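Local coordinates for cell division protein FtsI/penicillin binding protein 2 (Legionella pneumophila subsp. pneumophila ATCC 43290, PDB 4ZTK) that probably cross-links peptidoglycan stem peptides during bacterial cell division, as a D,D-transpeptidase of the penicillin-binding protein family, at residues P78-K83 and A132-V137; K72-S77 and K258-F263; I27-I32 and A58-S63; A41-I46 and V279-Y284. All blocks are in the same frame, centred on the assembly; numbering follows the deposited sequence.

Contact 1 of 4, residues P78-K83 and A132-V137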
loop_
_atom_site.group_PDB
_atom_site.type_symbol
_atom_site.label_atom_id
_atom_site.label_comp_id
_atom_site.label_asym_id
_atom_site.label_seq_id
_atom_site.Cartn_x
_atom_site.Cartn_y
_atom_site.Cartn_z
ATOM N N PRO A 78 -7.810 -2.521 0.079
ATOM C CA PRO A 78 -6.434 -2.165 -0.277
ATOM C C PRO A 78 -6.167 -2.293 -1.771
ATOM O O PRO A 78 -5.163 -1.768 -2.257
ATOM C CB PRO A 78 -5.607 -3.197 0.491
ATOM C CG PRO A 78 -6.492 -4.405 0.522
ATOM C CD PRO A 78 -7.891 -3.862 0.684
ATOM N N GLY A 79 -7.055 -2.977 -2.484
ATOM C CA GLY A 79 -6.866 -3.223 -3.901
ATOM C C GLY A 79 -5.538 -3.906 -4.158
ATOM O O GLY A 79 -5.109 -4.756 -3.371
ATOM N N SER A 80 -4.865 -3.508 -5.233
ATOM C CA SER A 80 -3.624 -4.166 -5.642
ATOM C C SER A 80 -2.423 -3.978 -4.695
ATOM O O SER A 80 -1.384 -4.609 -4.894
ATOM C CB SER A 80 -3.247 -3.770 -7.075
ATOM O OG SER A 80 -4.249 -4.177 -7.994
ATOM N N THR A 81 -2.550 -3.137 -3.669
ATOM C CA THR A 81 -1.482 -3.050 -2.670
ATOM C C THR A 81 -1.395 -4.334 -1.831
ATOM O O THR A 81 -0.440 -4.518 -1.081
ATOM C CB THR A 81 -1.604 -1.804 -1.742
ATOM O OG1 THR A 81 -2.815 -1.879 -0.974
ATOM C CG2 THR A 81 -1.587 -0.517 -2.562
ATOM N N ILE A 82 -2.378 -5.225 -1.978
ATOM C CA ILE A 82 -2.316 -6.547 -1.343
ATOM C C ILE A 82 -1.358 -7.485 -2.083
ATOM O O ILE A 82 -0.834 -8.428 -1.498
ATOM C CB ILE A 82 -3.706 -7.231 -1.272
ATOM C CG1 ILE A 82 -3.695 -8.395 -0.280
ATOM C CG2 ILE A 82 -4.134 -7.772 -2.641
ATOM C CD1 ILE A 82 -3.375 -7.997 1.107
ATOM N N LYS A 83 -1.142 -7.223 -3.371
ATOM C CA LYS A 83 -0.411 -8.145 -4.245
ATOM C C LYS A 83 0.970 -8.598 -3.744
ATOM O O LYS A 83 1.295 -9.780 -3.856
ATOM C CB LYS A 83 -0.326 -7.597 -5.682
ATOM C CG LYS A 83 -1.634 -7.718 -6.474
ATOM C CD LYS A 83 -1.516 -7.082 -7.859
ATOM C CE LYS A 83 -2.657 -7.515 -8.783
ATOM N NZ LYS A 83 -4.001 -7.125 -8.269
ATOM N N ALA A 132 5.131 -5.850 -11.006
ATOM C CA ALA A 132 5.529 -4.570 -11.604
ATOM C C ALA A 132 4.422 -3.944 -12.449
ATOM O O ALA A 132 4.138 -2.754 -12.334
ATOM C CB ALA A 132 6.806 -4.746 -12.447
ATOM N N LYS A 133 3.800 -4.750 -13.300
ATOM C CA LYS A 133 2.742 -4.258 -14.170
ATOM C C LYS A 133 1.372 -4.403 -13.521
ATOM O O LYS A 133 0.374 -3.936 -14.062
ATOM C CB LYS A 133 2.791 -4.974 -15.518
ATOM C CG LYS A 133 3.933 -4.501 -16.405
ATOM C CD LYS A 133 4.627 -5.661 -17.097
ATOM C CE LYS A 133 3.740 -6.306 -18.149
ATOM N NZ LYS A 133 3.517 -5.422 -19.328
ATOM N N SER A 134 1.343 -5.039 -12.352
ATOM C CA SER A 134 0.108 -5.260 -11.598
ATOM C C SER A 134 -0.916 -6.066 -12.402
ATOM O O SER A 134 -2.050 -5.632 -12.603
ATOM C CB SER A 134 -0.487 -3.930 -11.129
ATOM O OG SER A 134 -1.329 -4.121 -10.011
ATOM N N ILE A 135 -0.503 -7.249 -12.843
ATOM C CA ILE A 135 -1.332 -8.098 -13.694
ATOM C C ILE A 135 -2.265 -8.977 -12.860
ATOM O O ILE A 135 -1.825 -9.926 -12.208
ATOM C CB ILE A 135 -0.457 -8.969 -14.613
ATOM C CG1 ILE A 135 0.502 -8.076 -15.404
ATOM C CG2 ILE A 135 -1.327 -9.810 -15.555
ATOM C CD1 ILE A 135 1.274 -8.804 -16.481
ATOM N N ASN A 136 -3.553 -8.640 -12.887
ATOM C CA ASN A 136 -4.554 -9.282 -12.041
ATOM C C ASN A 136 -4.669 -10.796 -12.225
ATOM O O ASN A 136 -4.630 -11.546 -11.251
ATOM C CB ASN A 136 -5.926 -8.633 -12.247
ATOM C CG ASN A 136 -6.004 -7.228 -11.668
ATOM O OD1 ASN A 136 -5.199 -6.849 -10.819
ATOM N ND2 ASN A 136 -6.983 -6.453 -12.123
ATOM N N VAL A 137 -4.820 -11.240 -13.468
ATOM C CA VAL A 137 -5.028 -12.662 -13.740
ATOM C C VAL A 137 -3.878 -13.511 -13.192
ATOM O O VAL A 137 -4.105 -14.585 -12.642
ATOM C CB VAL A 137 -5.266 -12.935 -15.245
ATOM C CG1 VAL A 137 -5.250 -14.433 -15.540
ATOM C CG2 VAL A 137 -6.590 -12.330 -15.682
HETATM O O HOH W 1 -4.172 -4.099 -10.958
#

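Contact 2 of 4, residues K72-S77 and K258-F263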
loop_
_atom_site.group_PDB
_atom_site.type_symbol
_atom_site.label_atom_id
_atom_site.label_comp_id
_atom_site.label_asym_id
_atom_site.label_seq_id
_atom_site.Cartn_x
_atom_site.Cartn_y
_atom_site.Cartn_z
ATOM N N LYS A 72 -8.629 8.489 9.869
ATOM C CA LYS A 72 -8.105 7.901 11.093
ATOM C C LYS A 72 -8.848 6.609 11.411
ATOM O O LYS A 72 -8.294 5.705 12.035
ATOM C CB LYS A 72 -8.233 8.870 12.273
ATOM C CG LYS A 72 -7.355 10.117 12.194
ATOM C CD LYS A 72 -7.093 10.675 13.592
ATOM C CE LYS A 72 -6.408 12.036 13.556
ATOM N NZ LYS A 72 -7.378 13.146 13.338
ATOM N N SER A 73 -10.102 6.520 10.973
ATOM C CA SER A 73 -10.922 5.346 11.267
ATOM C C SER A 73 -11.545 4.673 10.036
ATOM O O SER A 73 -12.038 3.547 10.128
ATOM C CB SER A 73 -12.018 5.707 12.273
ATOM O OG SER A 73 -12.808 6.788 11.807
ATOM N N ARG A 74 -11.513 5.352 8.894
ATOM C CA ARG A 74 -12.203 4.882 7.687
ATOM C C ARG A 74 -11.741 3.504 7.190
ATOM O O ARG A 74 -10.545 3.228 7.103
ATOM C CB ARG A 74 -12.084 5.924 6.569
ATOM C CG ARG A 74 -12.784 5.561 5.273
ATOM C CD ARG A 74 -12.936 6.800 4.403
ATOM N NE ARG A 74 -13.399 6.487 3.055
ATOM C CZ ARG A 74 -13.636 7.402 2.119
ATOM N NH1 ARG A 74 -13.456 8.688 2.386
ATOM N NH2 ARG A 74 -14.056 7.030 0.917
ATOM N N ILE A 75 -12.705 2.651 6.862
ATOM C CA ILE A 75 -12.423 1.300 6.394
ATOM C C ILE A 75 -12.522 1.227 4.878
ATOM O O ILE A 75 -13.508 1.666 4.289
ATOM C CB ILE A 75 -13.407 0.275 6.998
ATOM C CG1 ILE A 75 -13.285 0.245 8.523
ATOM C CG2 ILE A 75 -13.170 -1.116 6.403
ATOM C CD1 ILE A 75 -14.219 -0.753 9.193
ATOM N N PHE A 76 -11.499 0.666 4.246
ATOM C CA PHE A 76 -11.481 0.577 2.795
ATOM C C PHE A 76 -10.816 -0.710 2.325
ATOM O O PHE A 76 -10.301 -1.488 3.127
ATOM C CB PHE A 76 -10.799 1.811 2.182
ATOM C CG PHE A 76 -9.350 1.972 2.570
ATOM C CD1 PHE A 76 -8.998 2.482 3.811
ATOM C CD2 PHE A 76 -8.339 1.630 1.687
ATOM C CE1 PHE A 76 -7.671 2.631 4.168
ATOM C CE2 PHE A 76 -7.006 1.778 2.040
ATOM C CZ PHE A 76 -6.674 2.280 3.281
ATOM N N SER A 77 -10.857 -0.940 1.020
ATOM C CA SER A 77 -10.196 -2.090 0.426
ATOM C C SER A 77 -8.825 -1.657 -0.084
ATOM O O SER A 77 -8.679 -0.549 -0.597
ATOM C CB SER A 77 -11.052 -2.657 -0.705
ATOM O OG SER A 77 -10.276 -3.485 -1.550
ATOM N N LYS A 258 -16.520 5.784 -7.883
ATOM C CA LYS A 258 -15.730 6.450 -6.851
ATOM C C LYS A 258 -14.344 5.816 -6.739
ATOM O O LYS A 258 -14.210 4.651 -6.365
ATOM C CB LYS A 258 -16.458 6.409 -5.502
ATOM C CG LYS A 258 -17.448 7.554 -5.260
ATOM C CD LYS A 258 -18.548 7.610 -6.310
ATOM C CE LYS A 258 -19.571 8.695 -6.005
ATOM N NZ LYS A 258 -20.452 8.329 -4.863
ATOM N N TYR A 259 -13.316 6.595 -7.061
ATOM C CA TYR A 259 -11.955 6.081 -7.143
ATOM C C TYR A 259 -11.098 6.379 -5.918
ATOM O O TYR A 259 -11.034 7.516 -5.446
ATOM C CB TYR A 259 -11.253 6.655 -8.371
ATOM C CG TYR A 259 -11.585 5.955 -9.665
ATOM C CD1 TYR A 259 -12.870 5.991 -10.189
ATOM C CD2 TYR A 259 -10.607 5.272 -10.372
ATOM C CE1 TYR A 259 -13.174 5.356 -11.380
ATOM C CE2 TYR A 259 -10.897 4.638 -11.562
ATOM C CZ TYR A 259 -12.181 4.681 -12.062
ATOM O OH TYR A 259 -12.468 4.043 -13.247
ATOM N N LEU A 260 -10.433 5.348 -5.414
ATOM C CA LEU A 260 -9.333 5.539 -4.477
ATOM C C LEU A 260 -8.038 5.267 -5.227
ATOM O O LEU A 260 -7.892 4.226 -5.873
ATOM C CB LEU A 260 -9.446 4.591 -3.277
ATOM C CG LEU A 260 -10.648 4.744 -2.340
ATOM C CD1 LEU A 260 -10.549 3.755 -1.184
ATOM C CD2 LEU A 260 -10.746 6.168 -1.812
ATOM N N ALA A 261 -7.109 6.211 -5.159
ATOM C CA ALA A 261 -5.793 6.035 -5.759
ATOM C C ALA A 261 -4.756 5.872 -4.652
ATOM O O ALA A 261 -4.596 6.750 -3.805
ATOM C CB ALA A 261 -5.457 7.220 -6.647
ATOM N N LEU A 262 -4.050 4.747 -4.668
ATOM C CA LEU A 262 -3.188 4.374 -3.554
ATOM C C LEU A 262 -1.749 4.160 -3.975
ATOM O O LEU A 262 -1.483 3.696 -5.081
ATOM C CB LEU A 262 -3.685 3.074 -2.906
ATOM C CG LEU A 262 -5.106 2.965 -2.362
ATOM C CD1 LEU A 262 -6.087 2.642 -3.480
ATOM C CD2 LEU A 262 -5.163 1.907 -1.266
ATOM N N PHE A 263 -0.821 4.475 -3.074
ATOM C CA PHE A 263 0.562 4.055 -3.238
ATOM C C PHE A 263 1.189 3.796 -1.880
ATOM O O PHE A 263 1.175 4.655 -1.006
ATOM C CB PHE A 263 1.389 5.074 -4.024
ATOM C CG PHE A 263 2.735 4.552 -4.457
ATOM C CD1 PHE A 263 2.844 3.685 -5.530
ATOM C CD2 PHE A 263 3.889 4.927 -3.790
ATOM C CE1 PHE A 263 4.083 3.201 -5.935
ATOM C CE2 PHE A 263 5.133 4.454 -4.190
ATOM C CZ PHE A 263 5.230 3.588 -5.263
#

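Contact 3 of 4, residues I27-I32 and A58-S63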
loop_
_atom_site.group_PDB
_atom_site.type_symbol
_atom_site.label_atom_id
_atom_site.label_comp_id
_atom_site.label_asym_id
_atom_site.label_seq_id
_atom_site.Cartn_x
_atom_site.Cartn_y
_atom_site.Cartn_z
ATOM N N ILE A 27 5.705 18.169 6.971
ATOM C CA ILE A 27 5.910 17.739 5.590
ATOM C C ILE A 27 4.639 17.157 4.969
ATOM O O ILE A 27 4.210 17.588 3.898
ATOM C CB ILE A 27 7.041 16.700 5.487
ATOM C CG1 ILE A 27 8.389 17.357 5.790
ATOM C CG2 ILE A 27 7.049 16.048 4.100
ATOM C CD1 ILE A 27 9.556 16.384 5.823
ATOM N N VAL A 28 4.023 16.190 5.638
ATOM C CA VAL A 28 2.859 15.530 5.050
ATOM C C VAL A 28 1.654 16.469 5.016
ATOM O O VAL A 28 0.808 16.380 4.126
ATOM C CB VAL A 28 2.522 14.196 5.753
ATOM C CG1 VAL A 28 3.665 13.215 5.574
ATOM C CG2 VAL A 28 2.222 14.412 7.239
ATOM N N GLU A 29 1.597 17.381 5.979
ATOM C CA GLU A 29 0.546 18.391 6.013
ATOM C C GLU A 29 0.572 19.297 4.786
ATOM O O GLU A 29 -0.466 19.550 4.197
ATOM C CB GLU A 29 0.623 19.218 7.298
ATOM C CG GLU A 29 -0.049 18.555 8.487
ATOM C CD GLU A 29 0.223 19.279 9.792
ATOM O OE1 GLU A 29 1.153 20.112 9.823
ATOM O OE2 GLU A 29 -0.491 19.017 10.783
ATOM N N LYS A 30 1.754 19.771 4.398
ATOM C CA LYS A 30 1.890 20.591 3.194
ATOM C C LYS A 30 1.572 19.802 1.926
ATOM O O LYS A 30 0.944 20.320 1.001
ATOM C CB LYS A 30 3.307 21.155 3.068
ATOM C CG LYS A 30 3.732 22.040 4.211
ATOM C CD LYS A 30 5.110 22.642 3.972
ATOM C CE LYS A 30 6.188 21.571 3.920
ATOM N NZ LYS A 30 7.542 22.168 3.737
ATOM N N GLN A 31 2.031 18.557 1.876
ATOM C CA GLN A 31 1.933 17.763 0.656
ATOM C C GLN A 31 0.520 17.267 0.351
ATOM O O GLN A 31 0.071 17.353 -0.792
ATOM C CB GLN A 31 2.913 16.585 0.687
ATOM C CG GLN A 31 4.385 16.982 0.691
ATOM C CD GLN A 31 4.837 17.619 -0.614
ATOM O OE1 GLN A 31 4.109 17.620 -1.610
ATOM N NE2 GLN A 31 6.049 18.164 -0.613
ATOM N N ILE A 32 -0.180 16.743 1.354
ATOM C CA ILE A 32 -1.510 16.173 1.101
ATOM C C ILE A 32 -2.542 17.261 0.812
ATOM O O ILE A 32 -3.440 17.085 -0.010
ATOM C CB ILE A 32 -2.008 15.250 2.248
ATOM C CG1 ILE A 32 -3.202 14.421 1.775
ATOM C CG2 ILE A 32 -2.378 16.043 3.505
ATOM C CD1 ILE A 32 -2.908 13.555 0.560
ATOM N N ALA A 58 3.717 10.120 11.438
ATOM C CA ALA A 58 3.032 11.260 10.842
ATOM C C ALA A 58 1.747 10.805 10.166
ATOM O O ALA A 58 1.677 9.705 9.608
ATOM C CB ALA A 58 3.934 11.981 9.855
ATOM N N PHE A 59 0.735 11.662 10.222
ATOM C CA PHE A 59 -0.576 11.356 9.673
ATOM C C PHE A 59 -1.274 12.675 9.378
ATOM O O PHE A 59 -1.484 13.480 10.280
ATOM C CB PHE A 59 -1.387 10.554 10.695
ATOM C CG PHE A 59 -2.687 10.010 10.163
ATOM C CD1 PHE A 59 -3.788 10.836 9.989
ATOM C CD2 PHE A 59 -2.813 8.667 9.861
ATOM C CE1 PHE A 59 -4.979 10.334 9.504
ATOM C CE2 PHE A 59 -4.006 8.157 9.375
ATOM C CZ PHE A 59 -5.090 8.993 9.197
ATOM N N ALA A 60 -1.625 12.908 8.119
ATOM C CA ALA A 60 -2.382 14.106 7.770
ATOM C C ALA A 60 -3.413 13.821 6.691
ATOM O O ALA A 60 -3.176 13.015 5.788
ATOM C CB ALA A 60 -1.453 15.224 7.328
ATOM N N GLU A 61 -4.556 14.485 6.793
ATOM C CA GLU A 61 -5.599 14.359 5.783
ATOM C C GLU A 61 -6.187 15.721 5.431
ATOM O O GLU A 61 -6.116 16.661 6.220
ATOM C CB GLU A 61 -6.702 13.400 6.251
ATOM C CG GLU A 61 -7.459 13.865 7.487
ATOM C CD GLU A 61 -8.440 12.821 8.006
ATOM O OE1 GLU A 61 -8.622 12.737 9.241
ATOM O OE2 GLU A 61 -9.031 12.089 7.186
ATOM N N SER A 62 -6.756 15.815 4.237
ATOM C CA SER A 62 -7.406 17.031 3.774
ATOM C C SER A 62 -8.661 16.641 3.010
ATOM O O SER A 62 -8.622 15.729 2.180
ATOM C CB SER A 62 -6.467 17.823 2.865
ATOM O OG SER A 62 -7.049 19.054 2.469
ATOM N N SER A 63 -9.772 17.316 3.301
ATOM C CA SER A 63 -11.050 17.028 2.648
ATOM C C SER A 63 -11.704 18.314 2.171
ATOM O O SER A 63 -11.716 19.308 2.894
ATOM C CB SER A 63 -11.997 16.303 3.605
ATOM O OG SER A 63 -11.484 15.031 3.964
#

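Contact 4 of 4, residues A41-I46 and V279-Y284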
loop_
_atom_site.group_PDB
_atom_site.type_symbol
_atom_site.label_atom_id
_atom_site.label_comp_id
_atom_site.label_asym_id
_atom_site.label_seq_id
_atom_site.Cartn_x
_atom_site.Cartn_y
_atom_site.Cartn_z
ATOM N N ALA A 41 -9.552 16.536 -5.509
ATOM C CA ALA A 41 -9.977 15.311 -4.847
ATOM C C ALA A 41 -11.036 15.572 -3.786
ATOM O O ALA A 41 -11.108 16.660 -3.213
ATOM C CB ALA A 41 -8.783 14.612 -4.231
ATOM N N LYS A 42 -11.858 14.563 -3.524
ATOM C CA LYS A 42 -12.822 14.644 -2.438
ATOM C C LYS A 42 -12.082 14.672 -1.105
ATOM O O LYS A 42 -12.410 15.458 -0.217
ATOM C CB LYS A 42 -13.793 13.466 -2.489
ATOM C CG LYS A 42 -14.865 13.505 -1.408
ATOM C CD LYS A 42 -15.824 12.333 -1.541
ATOM C CE LYS A 42 -16.889 12.375 -0.459
ATOM N NZ LYS A 42 -17.711 11.132 -0.446
ATOM N N SER A 43 -11.080 13.807 -0.974
ATOM C CA SER A 43 -10.214 13.806 0.200
ATOM C C SER A 43 -8.878 13.142 -0.106
ATOM O O SER A 43 -8.663 12.605 -1.192
ATOM C CB SER A 43 -10.881 13.086 1.374
ATOM O OG SER A 43 -10.870 11.682 1.175
ATOM N N GLY A 44 -7.981 13.168 0.869
ATOM C CA GLY A 44 -6.705 12.505 0.720
ATOM C C GLY A 44 -6.031 12.363 2.062
ATOM O O GLY A 44 -6.315 13.122 2.985
ATOM N N VAL A 45 -5.133 11.395 2.169
ATOM C CA VAL A 45 -4.430 11.141 3.415
ATOM C C VAL A 45 -3.018 10.652 3.125
ATOM O O VAL A 45 -2.792 9.932 2.153
ATOM C CB VAL A 45 -5.185 10.101 4.282
ATOM C CG1 VAL A 45 -5.475 8.835 3.477
ATOM C CG2 VAL A 45 -4.403 9.766 5.558
ATOM N N ILE A 46 -2.066 11.076 3.951
ATOM C CA ILE A 46 -0.719 10.527 3.926
ATOM C C ILE A 46 -0.326 10.073 5.325
ATOM O O ILE A 46 -0.539 10.789 6.307
ATOM C CB ILE A 46 0.317 11.556 3.448
ATOM C CG1 ILE A 46 -0.018 12.044 2.040
ATOM C CG2 ILE A 46 1.711 10.951 3.472
ATOM C CD1 ILE A 46 0.874 13.173 1.577
ATOM N N VAL A 279 -3.131 7.924 -0.006
ATOM C CA VAL A 279 -4.423 7.601 -0.599
ATOM C C VAL A 279 -5.149 8.876 -0.993
ATOM O O VAL A 279 -5.311 9.786 -0.180
ATOM C CB VAL A 279 -5.313 6.768 0.358
ATOM C CG1 VAL A 279 -6.703 6.568 -0.241
ATOM C CG2 VAL A 279 -4.666 5.429 0.647
ATOM N N ILE A 280 -5.565 8.940 -2.252
ATOM C CA ILE A 280 -6.308 10.079 -2.770
ATOM C C ILE A 280 -7.698 9.582 -3.120
ATOM O O ILE A 280 -7.836 8.513 -3.716
ATOM C CB ILE A 280 -5.666 10.635 -4.063
ATOM C CG1 ILE A 280 -4.170 10.902 -3.869
ATOM C CG2 ILE A 280 -6.409 11.876 -4.545
ATOM C CD1 ILE A 280 -3.848 11.925 -2.793
ATOM N N GLU A 281 -8.728 10.341 -2.763
ATOM C CA GLU A 281 -10.100 9.918 -3.040
ATOM C C GLU A 281 -10.786 10.793 -4.084
ATOM O O GLU A 281 -10.940 11.995 -3.890
ATOM C CB GLU A 281 -10.928 9.896 -1.755
ATOM C CG GLU A 281 -12.367 9.473 -1.963
ATOM C CD GLU A 281 -13.196 9.593 -0.697
ATOM O OE1 GLU A 281 -14.251 8.929 -0.619
ATOM O OE2 GLU A 281 -12.796 10.351 0.217
ATOM N N GLU A 282 -11.201 10.170 -5.183
ATOM C CA GLU A 282 -11.870 10.862 -6.280
ATOM C C GLU A 282 -11.029 11.996 -6.842
ATOM O O GLU A 282 -11.549 13.057 -7.176
ATOM C CB GLU A 282 -13.240 11.388 -5.849
ATOM C CG GLU A 282 -14.244 10.298 -5.527
ATOM C CD GLU A 282 -15.585 10.859 -5.101
ATOM O OE1 GLU A 282 -16.022 11.869 -5.693
ATOM O OE2 GLU A 282 -16.195 10.294 -4.166
ATOM N N GLY A 283 -9.725 11.772 -6.939
ATOM C CA GLY A 283 -8.844 12.748 -7.550
ATOM C C GLY A 283 -8.702 12.492 -9.039
ATOM O O GLY A 283 -9.010 11.398 -9.525
ATOM N N TYR A 284 -8.254 13.510 -9.766
ATOM C CA TYR A 284 -7.933 13.363 -11.179
ATOM C C TYR A 284 -7.011 14.489 -11.613
ATOM O O TYR A 284 -6.995 15.559 -11.008
ATOM C CB TYR A 284 -9.197 13.376 -12.043
ATOM C CG TYR A 284 -9.868 14.727 -12.128
ATOM C CD1 TYR A 284 -10.734 15.155 -11.131
ATOM C CD2 TYR A 284 -9.643 15.572 -13.208
ATOM C CE1 TYR A 284 -11.355 16.390 -11.205
ATOM C CE2 TYR A 284 -10.257 16.807 -13.289
ATOM C CZ TYR A 284 -11.112 17.210 -12.285
ATOM O OH TYR A 284 -11.728 18.442 -12.363
#

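Contact 1 of 4, residues P78-K83 and A132-V137
The backbones of the two segments come nearest at S80 and S134, with 7.1 Å between their CA atoms, where the short 3-10 turn at 80-82 faces the break between helices 127-133 and 136-146. S134 makes that break: it takes positive phi as the C-prime residue of a Schellman motif, and I135 then occupies the N-cap position of the next helix. K83 spans the gap. Its chain runs extended until a bend at the last torsion (chi4 61°) brings NZ to N136 OD1 at 2.8 Å, a bond tilted 25° from the amide carbonyl plane. The same NZ donates to S80 OG at 3.0 Å, and a weak bond to A180 O adds to its grip. S134 OG lies 3.5 Å from S80 CB; K248 NZ and a bound buffer sulfonate bond to it. A water bridges S80 and N136, 3.0 Å from S80 OG and 2.9 Å from N136 OD1, and also donates to S134 OG. Together S80 and K83 match the SxxK pattern, with the Ser-Ile-Asn run 134-136 placed like the SxN motif and K248 like the lysine of the KTG motif, which is consistent with the active site of a penicillin-binding transpeptidase.

Contact 2 of 4, residues K72-S77 and K258-F263
F76 meets L260 and L262, two residues of strand 259-267 that face the same way, so that the loop before the SxxK-type turn is packed on the five-stranded antiparallel sheet of the transpeptidase fold. The main chains stay well apart, 9.1 Å between F76 CA and L260 CA, and side chains fill the interval. Starting from the backbone, F76 CB touches L260 CD1 at 3.9 Å. The next bond sets CG between the backbone N and the carbonyl carbon (chi1 62°), from where the ring runs on toward L262. On one flank of the ring, CD1 has the carbonyl oxygen of R74 at its edge, in the ring plane. On the other flank CE2 reaches L262 CD2 at 3.8 Å, again near the plane, so this leucine meets an edge; the two side chains pass alongside with their tips pointing opposite ways. W71 packs edge-to-face with the same phenyl group. At the end of the segment S77 adds a looser touch, its O 4.3 Å from L262 CD2. R74 supplies the polar border: its guanidinium pairs with E281 and makes a cation-pi contact with W71, while NH2 passes L260 CD2 obliquely at 4.4 Å.

Contact 3 of 4, residues I27-I32 and A58-S63
V28, E29 and I32 converge on the methyl of A60, a good example of a helix settling on a strand through one small residue. V28 comes from the N-terminal side: with CG1 anti to the carbonyl carbon (chi1 -63°), CG2 falls between the backbone N and the carbonyl carbon and lies 3.8 Å from A60 CB and 4.0 Å from A58 CB, wedged between two alanines that point to the helix from alternate positions of the strand. One turn later I32 approaches from the other end. With CG1 anti to the backbone N (chi1 -165°), it lowers CG2 onto A60, 4.0 Å from the methyl CB and 3.9 Å from the carbonyl O. E29 closes the outer flank through its aliphatic part alone, CG standing 3.8 Å from A60 CB; its carboxylate carries on to bond with Q25, whose amide also reaches F59 O. The short axes pass at 7.4 Å with the helix inclined only 24° to the strand, and at the far end I32 O rests 4.2 Å from S62 CB. The contact is thus mainly apolar. Helix 22-38 also covers the adjoining strand 43-49, where V28 and I32 touch I46, and its I27 and Q31 lean on helix 295-310; on the opposite face of strand 56-63, F59 packs against W71.

Contact 4 of 4, residues A41-I46 and V279-Y284
S43 and E281, G44 and I280, and V45 and V279 pair as antiparallel neighbours, and this regular part is the tight one. Around V45 and V279 the backbone bonds run both ways, V45 N to V279 O at 2.9 Å and V279 N to V45 O at 3.0 Å, while V45 CG1 lies against V279 CB at 3.7 Å, the side chains side by side. Between these pairs the strands draw close at G44, whose CA makes a CH...O contact with V279 O, and the side chain of I280 stands on the face that G44 leaves to it. S43 OG, placed between the backbone N and the carbonyl carbon (chi1 74°), donates a short bond to the anti lone pair of E281 OE2 and also bonds with W71 NE1. R74 holds OE1, so the buried carboxylate is gripped from both ends, which probably favours its charged form. At S43 the pairing becomes uneven: E281 N bonds S43 O at 2.8 Å, but E281 O takes its strong bond from K42 N and a weak one (3.4 Å) from S43 N. The extended K42 chain runs alongside E281 and crosses E282 toward the more open side, its CD 3.3 Å from E282 OE2. Its NZ stays 4.1 Å from E281 OE1, near opposite charge yet short of a salt bridge. With K42 and S43 both facing E281, the end of the pairing is a classic beta bulge, set where the first and last strands in chain order of the transpeptidase sheet lie side by side.

In the fold
Contacts 2, 3 and 4 are buried and all reach the central antiparallel sheet, whereas contact 1 is a surface contact at the probable catalytic cleft. Their chemistry follows: contact 4 is knit by backbone bonds between strands, contacts 2 and 3 by apolar side chains laid on the sheet from a loop and a helix, and contact 1 by polar side chains and water. Contacts 2 and 4, with centres about 8 Å apart, lie on neighbouring strands and meet at a probable backbone hydrogen bond between Y259 O and E282 N. Contacts 3 and 4 meet through backbone pairing of 58-63 with 41-46. Contact 1 touches contact 2 through P78 and L262, but its centre lies about 26 Å from that of contact 3.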